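Local coordinates for ABC transporter substrate-binding protein (Streptococcus pneumoniae, PDB 4OHN) that binds histidine in a pocket between its two lobes and probably delivers it to a membrane ABC transporter for uptake into the cell, at residues 49-54 and 224-229; 120-125 and 144-149; 159-164 and 174-179. All coordinates share one frame; numbering follows the deposited sequence. Where two conformers were deposited one is given.

Interaction 1 (49-54 and 224-229)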
ATOM      1  N   THR A  49     -11.244 -10.535   3.094  1.00  8.40           N
ATOM      2  CA  THR A  49     -12.035 -11.772   3.071  1.00  9.08           C
ATOM      3  C   THR A  49     -12.828 -11.901   4.375  1.00 10.63           C
ATOM      4  O   THR A  49     -14.037 -12.180   4.368  1.00 11.10           O
ATOM      5  CB  THR A  49     -11.144 -13.012   2.838  1.00  9.78           C
ATOM      6  OG1 THR A  49     -10.505 -12.889   1.570  1.00 11.60           O
ATOM      7  CG2 THR A  49     -11.928 -14.284   2.859  1.00 11.97           C
ATOM      8  N   ALA A  50     -12.161 -11.681   5.502  1.00  9.81           N
ATOM      9  CA  ALA A  50     -12.804 -11.789   6.810  1.00  9.90           C
ATOM     10  C   ALA A  50     -13.866 -10.708   7.019  1.00  9.88           C
ATOM     11  O   ALA A  50     -14.912 -10.964   7.609  1.00 11.84           O
ATOM     12  CB  ALA A  50     -11.760 -11.720   7.914  1.00 10.63           C
ATOM     13  N   VAL A  51     -13.613  -9.501   6.532  1.00  9.62           N
ATOM     14  CA  VAL A  51     -14.618  -8.436   6.611  1.00  9.31           C
ATOM     15  C   VAL A  51     -15.879  -8.819   5.849  1.00 10.12           C
ATOM     16  O   VAL A  51     -16.991  -8.745   6.373  1.00 11.28           O
ATOM     17  CB  VAL A  51     -14.047  -7.097   6.072  1.00  9.71           C
ATOM     18  CG1 VAL A  51     -15.162  -6.112   5.673  1.00 10.03           C
ATOM     19  CG2 VAL A  51     -13.090  -6.486   7.105  1.00 10.06           C
ATOM     20  N   PHE A  52     -15.711  -9.238   4.598  1.00  9.60           N
ATOM     21  CA  PHE A  52     -16.881  -9.498   3.775  1.00 10.82           C
ATOM     22  C   PHE A  52     -17.579 -10.805   4.137  1.00 11.84           C
ATOM     23  O   PHE A  52     -18.782 -10.930   3.926  1.00 12.86           O
ATOM     24  CB  PHE A  52     -16.541  -9.283   2.300  1.00 10.57           C
ATOM     25  CG  PHE A  52     -16.411  -7.824   1.992  1.00  8.91           C
ATOM     26  CD1 PHE A  52     -17.535  -6.999   2.056  1.00 10.90           C
ATOM     27  CD2 PHE A  52     -15.184  -7.258   1.740  1.00  9.37           C
ATOM     28  CE1 PHE A  52     -17.423  -5.627   1.830  1.00 10.63           C
ATOM     29  CE2 PHE A  52     -15.064  -5.907   1.542  1.00 10.07           C
ATOM     30  CZ  PHE A  52     -16.169  -5.083   1.592  1.00 10.31           C
ATOM     31  N   GLU A  53     -16.860 -11.727   4.768  1.00 11.22           N
ATOM     32  CA  GLU A  53     -17.458 -12.927   5.348  1.00 14.02           C
ATOM     33  C   GLU A  53     -18.557 -12.581   6.350  1.00 11.88           C
ATOM     34  O   GLU A  53     -19.533 -13.320   6.475  1.00 16.41           O
ATOM     35  CB  GLU A  53     -16.372 -13.761   6.050  1.00 14.22           C
ATOM     36  CG  GLU A  53     -16.785 -15.138   6.533  1.00 18.64           C
ATOM     37  CD  GLU A  53     -17.502 -15.183   7.896  1.00 36.34           C
ATOM     38  OE1 GLU A  53     -17.430 -14.247   8.737  1.00 17.84           O
ATOM     39  OE2 GLU A  53     -18.140 -16.222   8.144  1.00 21.27           O
ATOM     40  N   LYS A  54     -18.394 -11.481   7.081  0.59 12.62           N
ATOM     41  CA  LYS A  54     -19.394 -11.081   8.074  0.59 12.25           C
ATOM     42  C   LYS A  54     -20.752 -10.806   7.418  0.59 12.59           C
ATOM     43  O   LYS A  54     -21.774 -10.830   8.103  0.59 13.14           O
ATOM     44  CB  LYS A  54     -18.962  -9.820   8.852  0.59 14.82           C
ATOM     45  CG  LYS A  54     -17.691  -9.919   9.717  0.59 12.31           C
ATOM     46  CD  LYS A  54     -17.852 -10.785  10.960  0.59 12.68           C
ATOM     47  CE  LYS A  54     -16.568 -10.826  11.784  0.59 13.35           C
ATOM     48  NZ  LYS A  54     -16.728 -11.562  13.065  0.59 17.87           N
ATOM     49  N   ASN A 224     -16.038  -0.608   8.564  1.00  8.84           N
ATOM     50  CA  ASN A 224     -15.644  -0.204   9.921  1.00  9.13           C
ATOM     51  C   ASN A 224     -16.280  -1.079  10.996  1.00 10.11           C
ATOM     52  O   ASN A 224     -15.615  -1.452  11.982  1.00 10.54           O
ATOM     53  CB  ASN A 224     -16.004   1.256  10.151  1.00  9.61           C
ATOM     54  CG  ASN A 224     -15.151   2.221   9.349  1.00 10.59           C
ATOM     55  OD1 ASN A 224     -14.021   1.896   8.949  1.00 10.85           O
ATOM     56  ND2 ASN A 224     -15.672   3.417   9.100  1.00 11.28           N
ATOM     57  N   GLU A 225     -17.556  -1.399  10.850  1.00  9.16           N
ATOM     58  CA  GLU A 225     -18.225  -2.265  11.826  1.00 10.16           C
ATOM     59  C   GLU A 225     -17.586  -3.635  11.856  1.00 10.58           C
ATOM     60  O   GLU A 225     -17.438  -4.230  12.939  1.00 11.76           O
ATOM     61  CB  GLU A 225     -19.704  -2.393  11.491  1.00  9.38           C
ATOM     62  CG  GLU A 225     -20.490  -1.108  11.710  1.00  9.68           C
ATOM     63  CD  GLU A 225     -21.858  -1.119  11.119  1.00 11.53           C
ATOM     64  OE1 GLU A 225     -22.334  -2.156  10.612  1.00 13.81           O
ATOM     65  OE2 GLU A 225     -22.504  -0.040  11.174  1.00 14.21           O
ATOM     66  N   ALA A 226     -17.215  -4.169  10.694  1.00 10.85           N
ATOM     67  CA  ALA A 226     -16.548  -5.458  10.659  1.00  9.54           C
ATOM     68  C   ALA A 226     -15.178  -5.378  11.337  1.00  9.41           C
ATOM     69  O   ALA A 226     -14.784  -6.323  12.047  1.00  9.96           O
ATOM     70  CB  ALA A 226     -16.401  -5.929   9.242  1.00  9.42           C
ATOM     71  N   PHE A 227     -14.435  -4.292  11.133  1.00  8.97           N
ATOM     72  CA  PHE A 227     -13.178  -4.151  11.871  1.00  9.16           C
ATOM     73  C   PHE A 227     -13.439  -4.300  13.386  1.00 11.09           C
ATOM     74  O   PHE A 227     -12.676  -4.972  14.087  1.00 10.91           O
ATOM     75  CB  PHE A 227     -12.473  -2.805  11.609  1.00  9.19           C
ATOM     76  CG  PHE A 227     -11.849  -2.642  10.239  1.00  9.35           C
ATOM     77  CD1 PHE A 227     -11.620  -3.704   9.382  1.00 10.04           C
ATOM     78  CD2 PHE A 227     -11.473  -1.380   9.823  1.00 11.55           C
ATOM     79  CE1 PHE A 227     -11.012  -3.503   8.151  1.00 10.94           C
ATOM     80  CE2 PHE A 227     -10.864  -1.181   8.593  1.00 12.26           C
ATOM     81  CZ  PHE A 227     -10.638  -2.262   7.751  1.00 10.83           C
ATOM     82  N   SER A 228     -14.497  -3.678  13.911  1.00 10.00           N
ATOM     83  CA  SER A 228     -14.763  -3.774  15.352  1.00 10.59           C
ATOM     84  C   SER A 228     -14.912  -5.216  15.825  1.00 12.22           C
ATOM     85  O   SER A 228     -14.407  -5.575  16.897  1.00 13.21           O
ATOM     86  CB  SER A 228     -16.013  -2.982  15.728  1.00 13.21           C
ATOM     87  OG  SER A 228     -15.828  -1.605  15.468  1.00 13.73           O
ATOM     88  N   SER A 229     -15.563  -6.058  15.033  1.00 10.23           N
ATOM     89  CA  SER A 229     -15.706  -7.473  15.375  1.00 12.84           C
ATOM     90  C   SER A 229     -14.359  -8.165  15.296  1.00 10.69           C
ATOM     91  O   SER A 229     -14.024  -8.938  16.176  1.00 11.38           O
ATOM     92  CB  SER A 229     -16.684  -8.192  14.402  1.00 13.52           C
ATOM     93  OG  SER A 229     -18.036  -8.084  14.791  1.00 23.40           O
TER
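V51 meets A226 and F227 where helix 43-53 packs against helix 217-232, a helix-helix contact within one lobe of the two-lobed periplasmic-binding-protein fold. The backbones are close, with CA of V51 only 5.4 Å from CA of A226. The small A226 methyl permits this approach and points toward the other helix. V51 meets that methyl with both branches: its CG1 lies 3.8 Å from A226 CB and its CG2 4.0 Å from the same atom. The valine's first torsion (chi1 160°) places CG1 anti to the backbone N and CG2 anti to the carbonyl carbon, which divides the work between the branches. CG2 turns to the F227 ring, lying 3.8 Å from F227 CE1 and almost as near to CD1, approaching the ring obliquely. CG1 meanwhile sits 4.0 Å above the plane of the F52 ring, over its centre, within its own helix. The valine is thereby wedged between two aromatic side chains and one methyl, and L230 and W82 also touch it. Toward solvent the contact changes character. The K54 chain, modelled in two conformers, bends at chi2 (-70° in one of them) and runs past S229, while its ammonium forms a salt bridge with D233. In that conformer K54 NZ lies 3.6 Å from S229 CB.

Interaction 2 (120-125 and 144-149)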
ATOM      1  N   LYS A 120      20.710  13.054   3.290  1.00 11.71           N
ATOM      2  CA  LYS A 120      21.666  14.004   2.738  1.00 13.96           C
ATOM      3  C   LYS A 120      22.758  13.354   1.907  1.00 12.55           C
ATOM      4  O   LYS A 120      23.337  14.003   1.037  1.00 16.55           O
ATOM      5  CB  LYS A 120      22.221  14.958   3.786  1.00 25.00           C
ATOM      6  CG  LYS A 120      23.127  14.416   4.821  1.00 34.47           C
ATOM      7  CD  LYS A 120      23.415  15.566   5.784  1.00 64.72           C
ATOM      8  CE  LYS A 120      24.604  15.323   6.684  1.00114.31           C
ATOM      9  NZ  LYS A 120      24.551  16.221   7.879  1.00 85.35           N
ATOM     10  N   ASP A 121      23.026  12.071   2.111  1.00 10.46           N
ATOM     11  CA  ASP A 121      24.024  11.403   1.305  1.00 10.28           C
ATOM     12  C   ASP A 121      23.459  10.904  -0.033  1.00 12.37           C
ATOM     13  O   ASP A 121      24.174  10.258  -0.806  1.00 12.00           O
ATOM     14  CB  ASP A 121      24.745  10.333   2.126  1.00 11.03           C
ATOM     15  CG  ASP A 121      25.696  10.936   3.146  1.00 11.10           C
ATOM     16  OD1 ASP A 121      26.069  12.116   3.016  1.00 13.84           O
ATOM     17  OD2 ASP A 121      26.073  10.226   4.108  1.00 10.20           O
ATOM     18  N   MET A 122      22.206  11.256  -0.321  1.00 12.32           N
ATOM     19  CA  MET A 122      21.643  11.100  -1.670  1.00 11.12           C
ATOM     20  C   MET A 122      21.926  12.292  -2.565  1.00 12.52           C
ATOM     21  O   MET A 122      21.420  12.354  -3.697  1.00 12.55           O
ATOM     22  CB  MET A 122      20.136  10.863  -1.585  1.00 11.69           C
ATOM     23  CG  MET A 122      19.766   9.474  -1.109  1.00 12.09           C
ATOM     24  SD  MET A 122      20.166   8.155  -2.302  1.00 11.54           S
ATOM     25  CE  MET A 122      19.021   8.540  -3.628  1.00 13.17           C
ATOM     26  N   THR A 123      22.695  13.250  -2.079  1.00 13.77           N
ATOM     27  CA  THR A 123      22.996  14.443  -2.849  1.00 15.47           C
ATOM     28  C   THR A 123      23.656  14.024  -4.163  1.00 14.51           C
ATOM     29  O   THR A 123      24.652  13.300  -4.180  1.00 15.39           O
ATOM     30  CB  THR A 123      23.841  15.453  -2.037  1.00 18.18           C
ATOM     31  OG1 THR A 123      23.077  15.875  -0.893  1.00 23.05           O
ATOM     32  CG2 THR A 123      24.174  16.677  -2.901  1.00 18.86           C
ATOM     33  N   GLY A 124      23.047  14.435  -5.280  1.00 15.41           N
ATOM     34  CA  GLY A 124      23.586  14.109  -6.589  1.00 15.32           C
ATOM     35  C   GLY A 124      23.392  12.660  -7.019  1.00 16.33           C
ATOM     36  O   GLY A 124      23.861  12.249  -8.079  1.00 17.00           O
ATOM     37  N   LYS A 125      22.699  11.869  -6.198  1.00 12.82           N
ATOM     38  CA  LYS A 125      22.474  10.444  -6.471  1.00 10.77           C
ATOM     39  C   LYS A 125      21.085  10.239  -7.097  1.00  9.12           C
ATOM     40  O   LYS A 125      20.224  11.109  -7.018  1.00 11.58           O
ATOM     41  CB  LYS A 125      22.592   9.628  -5.178  1.00 11.25           C
ATOM     42  CG  LYS A 125      23.963   9.707  -4.499  1.00 13.33           C
ATOM     43  CD  LYS A 125      25.024   9.024  -5.337  1.00 18.75           C
ATOM     44  CE  LYS A 125      26.359   8.979  -4.617  1.00 25.39           C
ATOM     45  NZ  LYS A 125      27.426   8.548  -5.562  1.00 40.57           N
ATOM     46  N   GLU A 144      12.137  19.690   0.202  1.00 21.82           N
ATOM     47  CA  GLU A 144      13.332  19.845   1.019  1.00 21.04           C
ATOM     48  C   GLU A 144      13.922  18.518   1.489  1.00 27.18           C
ATOM     49  O   GLU A 144      15.105  18.451   1.818  1.00 27.36           O
ATOM     50  CB  GLU A 144      13.035  20.733   2.236  1.00 27.47           C
ATOM     51  CG  GLU A 144      12.148  20.099   3.321  1.00 60.22           C
ATOM     52  CD  GLU A 144      10.648  20.116   3.007  1.00 80.01           C
ATOM     53  OE1 GLU A 144      10.228  20.596   1.926  1.00 34.74           O
ATOM     54  OE2 GLU A 144       9.875  19.647   3.869  1.00 64.10           O
ATOM     55  N   ILE A 145      13.089  17.486   1.582  1.00 18.37           N
ATOM     56  CA  ILE A 145      13.548  16.195   2.066  1.00 21.77           C
ATOM     57  C   ILE A 145      14.483  15.453   1.113  1.00 22.96           C
ATOM     58  O   ILE A 145      15.566  15.055   1.484  1.00 23.34           O
ATOM     59  CB  ILE A 145      12.315  15.312   2.348  1.00 26.22           C
ATOM     60  CG1 ILE A 145      11.414  15.905   3.441  1.00 31.24           C
ATOM     61  CG2 ILE A 145      12.723  13.902   2.740  1.00 34.49           C
ATOM     62  CD1 ILE A 145      12.055  16.039   4.804  1.00 34.37           C
ATOM     63  N   LEU A 146      14.065  15.297  -0.137  1.00 16.72           N
ATOM     64  CA  LEU A 146      14.886  14.648  -1.148  1.00 15.78           C
ATOM     65  C   LEU A 146      14.899  15.375  -2.477  1.00 13.60           C
ATOM     66  O   LEU A 146      15.904  15.370  -3.141  1.00 14.50           O
ATOM     67  CB  LEU A 146      14.433  13.210  -1.399  1.00 15.93           C
ATOM     68  CG  LEU A 146      14.917  12.190  -0.388  1.00 17.54           C
ATOM     69  CD1 LEU A 146      14.077  10.935  -0.489  1.00 16.69           C
ATOM     70  CD2 LEU A 146      16.383  11.882  -0.592  1.00 18.69           C
ATOM     71  N   LYS A 147      13.854  15.872  -3.015  0.63 14.01           N
ATOM     72  CA  LYS A 147      13.805  16.351  -4.367  0.63 14.56           C
ATOM     73  C   LYS A 147      14.843  17.408  -4.643  0.63 17.38           C
ATOM     74  O   LYS A 147      15.457  17.387  -5.673  0.63 16.16           O
ATOM     75  CB  LYS A 147      12.411  16.899  -4.667  0.63 13.66           C
ATOM     76  CG  LYS A 147      12.233  17.377  -6.098  0.63 19.97           C
ATOM     77  CD  LYS A 147      10.814  17.801  -6.423  0.63 19.80           C
ATOM     78  CE  LYS A 147      10.740  18.311  -7.850  0.63 16.92           C
ATOM     79  NZ  LYS A 147       9.401  18.836  -8.209  0.63 24.92           N
ATOM     80  N   ASN A 148      15.065  18.256  -3.818  1.00 14.52           N
ATOM     81  CA  ASN A 148      15.997  19.365  -3.987  1.00 15.10           C
ATOM     82  C   ASN A 148      17.440  18.918  -4.104  1.00 18.52           C
ATOM     83  O   ASN A 148      18.236  19.587  -4.726  1.00 23.75           O
ATOM     84  CB  ASN A 148      15.830  20.452  -2.923  1.00 17.82           C
ATOM     85  CG  ASN A 148      14.593  21.276  -3.141  1.00 23.96           C
ATOM     86  OD1 ASN A 148      13.980  21.200  -4.175  1.00 24.18           O
ATOM     87  ND2 ASN A 148      14.218  22.040  -2.154  1.00 27.84           N
ATOM     88  N   ILE A 149      17.781  17.802  -3.483  1.00 15.91           N
ATOM     89  CA  ILE A 149      19.158  17.332  -3.501  1.00 20.86           C
ATOM     90  C   ILE A 149      19.525  16.153  -4.395  1.00 14.04           C
ATOM     91  O   ILE A 149      20.663  15.992  -4.735  1.00 16.66           O
ATOM     92  CB  ILE A 149      19.642  17.057  -2.080  1.00 20.55           C
ATOM     93  CG1 ILE A 149      18.850  15.917  -1.430  1.00 15.62           C
ATOM     94  CG2 ILE A 149      19.532  18.341  -1.267  1.00 23.56           C
ATOM     95  CD1 ILE A 149      19.467  15.418  -0.143  1.00 32.71           C
TER
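G124 N donates to I149 O across the contact, at 2.9 Å and with an N-H...O angle of 169°, so the bond is nearly straight. This amide is presented by a type II beta turn from M122 to K125, closed by the bond from K125 N to M122 O, with G124 at its third position, where phi is positive. The CA of T123 adds a CA-H...O contact to the same I149 oxygen at 3.4 Å, so one carbonyl is met by two successive residues of the turn. K125 carries the backbone pairing on to A151. Among the side chains, T123 OG1 donates back to K120 O at 2.7 Å; that oxygen also accepts from T123 N, while the OG1 bond itself directs the hydroxyl. I149 crosses T123 at about a right angle. Its CG1 stands between the backbone N and the carbonyl carbon (chi1 64°), which brings I149 CD1 to 3.7 Å from T123 OG1 and 3.9 Å from K120 CA. On the more buried side M122 CB rests 4.0 Å from L146 CD2, and both side chains also touch L108. The turn leads into strand 127-130 and the partner loop toward strand 155-158; these parallel neighbours, with helix 134-141 between them in sequence, form a beta-alpha-beta crossover, and the contact joins the loops that lead into its two strands.

Interaction 3 (159-164 and 174-179). With HIS (histidine), chain B.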
ATOM      1  N   GLN A 159       6.229   1.376 -12.538  0.65  7.76           N
ATOM      2  CA  GLN A 159       4.868   0.927 -12.266  0.65  8.08           C
ATOM      3  C   GLN A 159       4.788   0.142 -10.959  0.65  8.11           C
ATOM      4  O   GLN A 159       3.833   0.306 -10.188  0.65  7.98           O
ATOM      5  CB  GLN A 159       4.319   0.075 -13.402  0.65  8.83           C
ATOM      6  CG  GLN A 159       2.806  -0.083 -13.339  0.65  9.83           C
ATOM      7  CD  GLN A 159       2.240  -1.161 -14.247  0.65 12.27           C
ATOM      8  OE1 GLN A 159       1.098  -1.067 -14.692  0.65 19.60           O
ATOM      9  NE2 GLN A 159       3.032  -2.186 -14.535  0.65 10.31           N
ATOM     10  N   THR A 160       5.786  -0.698 -10.718  1.00  7.60           N
ATOM     11  CA  THR A 160       5.832  -1.592  -9.546  1.00  8.47           C
ATOM     12  C   THR A 160       7.134  -1.417  -8.787  1.00  8.47           C
ATOM     13  O   THR A 160       8.193  -1.100  -9.354  1.00  8.54           O
ATOM     14  CB  THR A 160       5.745  -3.089  -9.930  1.00 10.10           C
ATOM     15  OG1 THR A 160       6.948  -3.521 -10.589  1.00 10.22           O
ATOM     16  CG2 THR A 160       4.520  -3.339 -10.789  1.00 10.15           C
ATOM     17  N   PHE A 161       7.086  -1.670  -7.485  1.00  8.40           N
ATOM     18  CA  PHE A 161       8.300  -1.670  -6.688  1.00  7.82           C
ATOM     19  C   PHE A 161       9.252  -2.806  -7.070  1.00  7.50           C
ATOM     20  O   PHE A 161      10.478  -2.657  -6.906  1.00  9.10           O
ATOM     21  CB  PHE A 161       7.944  -1.700  -5.202  1.00  7.94           C
ATOM     22  CG  PHE A 161       7.513  -0.364  -4.663  1.00  8.42           C
ATOM     23  CD1 PHE A 161       8.362   0.729  -4.714  1.00  7.30           C
ATOM     24  CD2 PHE A 161       6.273  -0.205  -4.086  1.00  8.50           C
ATOM     25  CE1 PHE A 161       7.981   1.940  -4.187  1.00  8.62           C
ATOM     26  CE2 PHE A 161       5.890   1.007  -3.566  1.00  8.48           C
ATOM     27  CZ  PHE A 161       6.732   2.079  -3.624  1.00  8.02           C
ATOM     28  N   ASN A 162       8.737  -3.924  -7.564  0.72  6.83           N
ATOM     29  CA  ASN A 162       9.618  -5.038  -7.894  0.72  7.77           C
ATOM     30  C   ASN A 162      10.617  -4.645  -8.961  0.72  8.41           C
ATOM     31  O   ASN A 162      11.805  -4.967  -8.878  0.72  8.96           O
ATOM     32  CB  ASN A 162       8.816  -6.242  -8.329  0.72  7.91           C
ATOM     33  CG  ASN A 162       7.872  -6.693  -7.275  0.72 10.36           C
ATOM     34  OD1 ASN A 162       7.030  -5.917  -6.842  0.72  9.84           O
ATOM     35  ND2 ASN A 162       8.015  -7.919  -6.829  0.72  8.64           N
ATOM     36  N   GLU A 163      10.151  -3.941  -9.980  1.00  7.66           N
ATOM     37  CA  GLU A 163      11.055  -3.466 -11.013  1.00  7.33           C
ATOM     38  C   GLU A 163      12.035  -2.461 -10.456  1.00  7.37           C
ATOM     39  O   GLU A 163      13.218  -2.492 -10.783  1.00  8.43           O
ATOM     40  CB  GLU A 163      10.276  -2.847 -12.176  1.00  8.89           C
ATOM     41  CG  GLU A 163      11.186  -2.471 -13.318  1.00  8.69           C
ATOM     42  CD  GLU A 163      10.548  -1.589 -14.363  1.00 11.01           C
ATOM     43  OE1 GLU A 163       9.338  -1.274 -14.272  1.00 11.82           O
ATOM     44  OE2 GLU A 163      11.269  -1.222 -15.321  1.00 10.77           O
ATOM     45  N   ALA A 164      11.543  -1.533  -9.638  1.00  7.53           N
ATOM     46  CA  ALA A 164      12.413  -0.535  -9.033  1.00  7.49           C
ATOM     47  C   ALA A 164      13.534  -1.209  -8.225  1.00  7.31           C
ATOM     48  O   ALA A 164      14.687  -0.769  -8.230  1.00  7.67           O
ATOM     49  CB  ALA A 164      11.616   0.390  -8.144  1.00  6.79           C
ATOM     50  N   ASP A 174      20.284   4.672  -7.096  1.00  8.10           N
ATOM     51  CA  ASP A 174      21.069   4.596  -5.864  1.00  8.54           C
ATOM     52  C   ASP A 174      20.218   4.431  -4.610  1.00  7.55           C
ATOM     53  O   ASP A 174      20.695   3.916  -3.599  1.00  9.15           O
ATOM     54  CB  ASP A 174      21.920   5.863  -5.730  1.00 10.01           C
ATOM     55  CG  ASP A 174      22.895   6.011  -6.874  1.00 11.10           C
ATOM     56  OD1 ASP A 174      23.701   5.068  -7.036  1.00 12.78           O
ATOM     57  OD2 ASP A 174      22.856   7.034  -7.590  1.00 13.49           O
ATOM     58  N   GLY A 175      18.979   4.913  -4.675  1.00  8.32           N
ATOM     59  CA  GLY A 175      18.056   4.803  -3.557  1.00  8.65           C
ATOM     60  C   GLY A 175      16.652   4.666  -4.098  1.00  7.73           C
ATOM     61  O   GLY A 175      16.335   5.166  -5.157  1.00  8.51           O
ATOM     62  N   LEU A 176      15.814   4.016  -3.320  1.00  8.16           N
ATOM     63  CA  LEU A 176      14.414   3.792  -3.659  1.00  7.79           C
ATOM     64  C   LEU A 176      13.531   4.244  -2.499  1.00  7.43           C
ATOM     65  O   LEU A 176      13.716   3.798  -1.367  1.00  7.97           O
ATOM     66  CB  LEU A 176      14.180   2.303  -3.965  1.00  8.11           C
ATOM     67  CG  LEU A 176      12.731   1.882  -4.229  1.00  7.85           C
ATOM     68  CD1 LEU A 176      12.099   2.639  -5.388  1.00  9.40           C
ATOM     69  CD2 LEU A 176      12.708   0.357  -4.477  1.00  8.62           C
ATOM     70  N   LEU A 177      12.596   5.138  -2.806  1.00  7.65           N
ATOM     71  CA  LEU A 177      11.591   5.572  -1.835  1.00  8.15           C
ATOM     72  C   LEU A 177      10.429   4.589  -1.868  1.00  8.41           C
ATOM     73  O   LEU A 177       9.806   4.415  -2.917  1.00  9.70           O
ATOM     74  CB  LEU A 177      11.132   6.987  -2.184  1.00  8.72           C
ATOM     75  CG  LEU A 177      10.177   7.685  -1.207  1.00 12.50           C
ATOM     76  CD1 LEU A 177      10.830   7.847   0.164  1.00 15.93           C
ATOM     77  CD2 LEU A 177       9.753   9.034  -1.765  1.00 15.87           C
ATOM     78  N   ILE A 178      10.135   3.954  -0.754  1.00  8.17           N
ATOM     79  CA  ILE A 178       9.240   2.800  -0.724  1.00  8.40           C
ATOM     80  C   ILE A 178       8.607   2.619   0.653  1.00  8.32           C
ATOM     81  O   ILE A 178       9.163   3.024   1.672  1.00  9.15           O
ATOM     82  CB  ILE A 178      10.024   1.531  -1.166  1.00  7.67           C
ATOM     83  CG1 ILE A 178       9.132   0.284  -1.228  1.00  9.56           C
ATOM     84  CG2 ILE A 178      11.227   1.301  -0.278  1.00  8.74           C
ATOM     85  CD1 ILE A 178       9.813  -0.905  -1.906  1.00 10.99           C
ATOM     86  N   ASP A 179       7.431   2.012   0.704  1.00  8.20           N
ATOM     87  CA  ASP A 179       6.787   1.681   1.959  1.00  7.43           C
ATOM     88  C   ASP A 179       7.629   0.738   2.804  1.00  7.82           C
ATOM     89  O   ASP A 179       8.117  -0.276   2.317  1.00  8.29           O
ATOM     90  CB  ASP A 179       5.422   1.026   1.685  1.00  8.36           C
ATOM     91  CG  ASP A 179       4.555   1.871   0.814  1.00  9.45           C
ATOM     92  OD1 ASP A 179       4.884   2.031  -0.365  1.00  9.86           O
ATOM     93  OD2 ASP A 179       3.539   2.373   1.323  1.00 10.84           O
TER
HETATM   94  N   HIS B 301       1.183   2.880   0.119  1.00  8.28           N
HETATM   95  CA  HIS B 301       1.467   3.370  -1.252  1.00  7.98           C
HETATM   96  C   HIS B 301       0.219   3.942  -1.887  1.00  8.26           C
HETATM   97  O   HIS B 301      -0.862   3.898  -1.258  1.00  8.50           O
HETATM   98  CB  HIS B 301       2.158   2.301  -2.131  1.00  7.45           C
HETATM   99  CG  HIS B 301       1.294   1.210  -2.691  1.00  7.25           C
HETATM  100  ND1 HIS B 301       1.529   0.692  -3.954  1.00  6.84           N
HETATM  101  CD2 HIS B 301       0.286   0.468  -2.168  1.00  7.55           C
HETATM  102  CE1 HIS B 301       0.684  -0.293  -4.189  1.00  6.96           C
HETATM  103  NE2 HIS B 301      -0.078  -0.456  -3.119  1.00  7.10           N
HETATM  104  OXT HIS B 301       0.340   4.452  -3.021  1.00  8.77           O
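F161, at the start of helix 161-169, spans the contact and reaches I178, L177 and D179 of strand 175-179. Its CB already lies 3.9 Å from I178 CD1. From there chi1 (-78°), with CG anti to the carbonyl carbon, sends the ring toward the strand, and chi2 (-60°) turns one face over I178. I178 CG1 sits 3.6 Å from the F161 ring centroid and only 12° off the ring normal, a CH-pi contact over the face, and the CD1 of I178 covers the ring's CG and CD1 corner. Farther out, F161 CE1 meets L177 O at 3.3 Å, edge-on and near the ring plane. On the other flank F161 CE2 lies 3.5 Å from D179 OD1, reached obliquely, and at the tip F161 CZ lies 3.7 Å from D179 OD1. One helical turn later the A164 CB packs 3.6 Å from L176 CD1, while T160, the N-cap residue, accepts from E163 N through its side chain. D179 itself receives the amino N of the ligand histidine on OD2 at 2.7 Å, and N104 and Q106 give that oxygen weaker bonds. F161 thus packs beside the carboxylate that binds the ligand, with its edge near the ligand's CB. The pairing of an acidic group with the ligand's amino group is consistent with recognition of a positively charged alpha-amine.

From the N terminus, helix 43-53 comes first, and its contact with helix 217-232 in interaction 1 closes a loop that encloses most of the chain, 169 residues. Interactions 2 and 3 are nested inside it and follow one another in series: 120-125 with 144-149 closes before 159-164 with 174-179 opens. They also adjoin in space, K125 CB lying 3.6 Å from D174 OD2, with centres about 16 Å apart. Interaction 1 lies across the chain's centre from both, its centre about 43 Å from that of interaction 2 and 32 Å from that of interaction 3. Interaction 1 joins sequence-distant helices in one lobe; the others tie neighbouring elements of the second, interaction 3 at the histidine pocket.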